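Local atomic coordinates of DNA-entry nuclease inhibitor (Bacillus subtilis subsp. subtilis, PDB entry 4MQD), a protein that inhibits the DNA-entry nuclease and plays a role in the competence of cells to be transformed by donor DNA. Residues W114-E119 against T127-A132. Residues are numbered along the deposited sequence; the frame is centred on the assembly and turned at random.
Sequences WTVPAE and TYIIDA
Trp114 O receives two groups from the facing strand: the amide N of Ile129 at 3.0 Å and, as a longer CA-H...O contact, Tyr128 CA at 3.4 Å. This carbonyl sits in the beta hairpin of strands 107-116 and 127-134, which a ten-residue loop connects. Trp114 N closes its hydrogen-bonded pair by donating to Ile129 O. Two residues on, Val116 and Thr127 repeat the pattern; the Thr127 amide gives the shortest bond, 2.7 Å from its N to Val116 O. Between them lies the non-hydrogen-bonded pair Thr115 and Tyr128, whose backbones bond outward instead, Thr115 to Glu76 and Lys77 and Tyr128 to Phe61 and Leu63, as suits two inner strands of a mixed sheet.

Side chains alternate between the two faces. On the face of Trp114, Val116, Thr127, Ile129 and Asp131, the indole reaches along the partner strand with its six-membered ring. CE3 touches Ile129 CG2 at 3.8 Å, and Asp131 CB meets CZ3 at the ring edge, in its plane, at 3.6 Å. With Val116 CG1 anti to the backbone N (chi1 -174°), the other methyl, CG2, is the one that meets Ile129 CD1. Asp131 OD1 is bonded to Ser68 N, while Thr127 OG1 is hydrogen-bonded to Ser121 OG and Ala125 O in the connecting loop.

On the other face Thr115 and Tyr128 lie side by side. The phenol hydroxyl is held by Gln55 N, and Phe20 packs edge-to-face with the ring. Thr115 presents both branches to one ring carbon, Tyr128 CE1: OG1 near the ring plane at 3.5 Å and CG2 at 3.6 Å.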
# COMPACT_ATOMS: atom_id res chain seq x y z
N TRP A 114 -3.87 -3.41 8.82
CA TRP A 114 -2.81 -2.45 8.53
C TRP A 114 -3.04 -1.19 9.36
O TRP A 114 -4.14 -0.64 9.36
CB TRP A 114 -2.80 -2.05 7.05
CG TRP A 114 -2.34 -3.11 6.11
CD1 TRP A 114 -1.06 -3.33 5.67
CD2 TRP A 114 -3.16 -4.07 5.44
NE1 TRP A 114 -1.04 -4.38 4.79
CE2 TRP A 114 -2.31 -4.85 4.62
CE3 TRP A 114 -4.53 -4.35 5.45
CZ2 TRP A 114 -2.79 -5.90 3.83
CZ3 TRP A 114 -5.00 -5.39 4.66
CH2 TRP A 114 -4.14 -6.15 3.86
N THR A 115 -2.00 -0.74 10.05
CA THR A 115 -2.04 0.53 10.78
C THR A 115 -1.53 1.65 9.88
O THR A 115 -0.36 1.66 9.49
CB THR A 115 -1.18 0.47 12.06
OG1 THR A 115 -1.68 -0.55 12.93
CG2 THR A 115 -1.20 1.81 12.79
N VAL A 116 -2.42 2.58 9.55
CA VAL A 116 -2.09 3.73 8.70
C VAL A 116 -2.29 5.02 9.49
O VAL A 116 -3.41 5.52 9.60
CB VAL A 116 -2.98 3.76 7.43
CG1 VAL A 116 -2.52 4.86 6.48
CG2 VAL A 116 -2.97 2.41 6.74
N PRO A 117 -1.20 5.57 10.07
CA PRO A 117 -1.32 6.80 10.86
C PRO A 117 -1.84 7.98 10.04
O PRO A 117 -1.70 8.00 8.82
CB PRO A 117 0.11 7.07 11.33
CG PRO A 117 0.86 5.80 11.13
CD PRO A 117 0.19 5.08 10.00
N ALA A 118 -2.43 8.96 10.73
CA ALA A 118 -3.03 10.14 10.09
C ALA A 118 -2.13 10.76 9.02
O ALA A 118 -2.60 11.11 7.94
CB ALA A 118 -3.36 11.19 11.15
N GLU A 119 -0.85 10.86 9.34
CA GLU A 119 0.16 11.43 8.46
C GLU A 119 0.28 10.71 7.10
O GLU A 119 0.69 11.32 6.11
CB GLU A 119 1.51 11.40 9.18
CG GLU A 119 2.63 12.17 8.49
CD GLU A 119 3.85 12.32 9.37
OE1 GLU A 119 3.99 11.56 10.36
OE2 GLU A 119 4.68 13.20 9.08
N THR A 127 -5.91 5.52 10.60
CA THR A 127 -6.78 4.65 9.82
C THR A 127 -6.33 3.21 9.97
O THR A 127 -5.14 2.90 9.87
CB THR A 127 -6.75 5.06 8.33
OG1 THR A 127 -7.13 6.44 8.21
CG2 THR A 127 -7.71 4.20 7.51
N TYR A 128 -7.29 2.32 10.21
CA TYR A 128 -7.02 0.90 10.37
C TYR A 128 -7.77 0.12 9.30
O TYR A 128 -9.00 0.06 9.31
CB TYR A 128 -7.38 0.45 11.78
CG TYR A 128 -6.51 1.11 12.82
CD1 TYR A 128 -5.29 0.55 13.19
CD2 TYR A 128 -6.88 2.32 13.40
CE1 TYR A 128 -4.47 1.17 14.12
CE2 TYR A 128 -6.07 2.94 14.34
CZ TYR A 128 -4.87 2.36 14.70
OH TYR A 128 -4.06 2.97 15.62
N ILE A 129 -7.01 -0.46 8.37
CA ILE A 129 -7.58 -1.22 7.26
C ILE A 129 -7.62 -2.69 7.66
O ILE A 129 -6.60 -3.26 8.04
CB ILE A 129 -6.76 -1.06 5.96
CG1 ILE A 129 -6.67 0.43 5.58
CG2 ILE A 129 -7.39 -1.87 4.83
CD1 ILE A 129 -5.76 0.71 4.40
N ILE A 130 -8.81 -3.28 7.58
CA ILE A 130 -9.03 -4.66 8.00
C ILE A 130 -9.56 -5.48 6.83
O ILE A 130 -10.70 -5.29 6.40
CB ILE A 130 -10.00 -4.73 9.19
CG1 ILE A 130 -9.48 -3.86 10.35
CG2 ILE A 130 -10.18 -6.17 9.65
CD1 ILE A 130 -10.48 -3.64 11.46
N ASP A 131 -8.74 -6.39 6.31
CA ASP A 131 -9.11 -7.24 5.18
C ASP A 131 -9.31 -8.68 5.63
O ASP A 131 -8.37 -9.33 6.09
CB ASP A 131 -8.04 -7.16 4.08
CG ASP A 131 -8.42 -7.92 2.81
OD1 ASP A 131 -9.63 -8.09 2.52
OD2 ASP A 131 -7.50 -8.34 2.07
N ALA A 132 -10.54 -9.16 5.50
CA ALA A 132 -10.86 -10.56 5.74
C ALA A 132 -10.73 -11.32 4.43
O ALA A 132 -11.50 -11.11 3.50
CB ALA A 132 -12.27 -10.70 6.29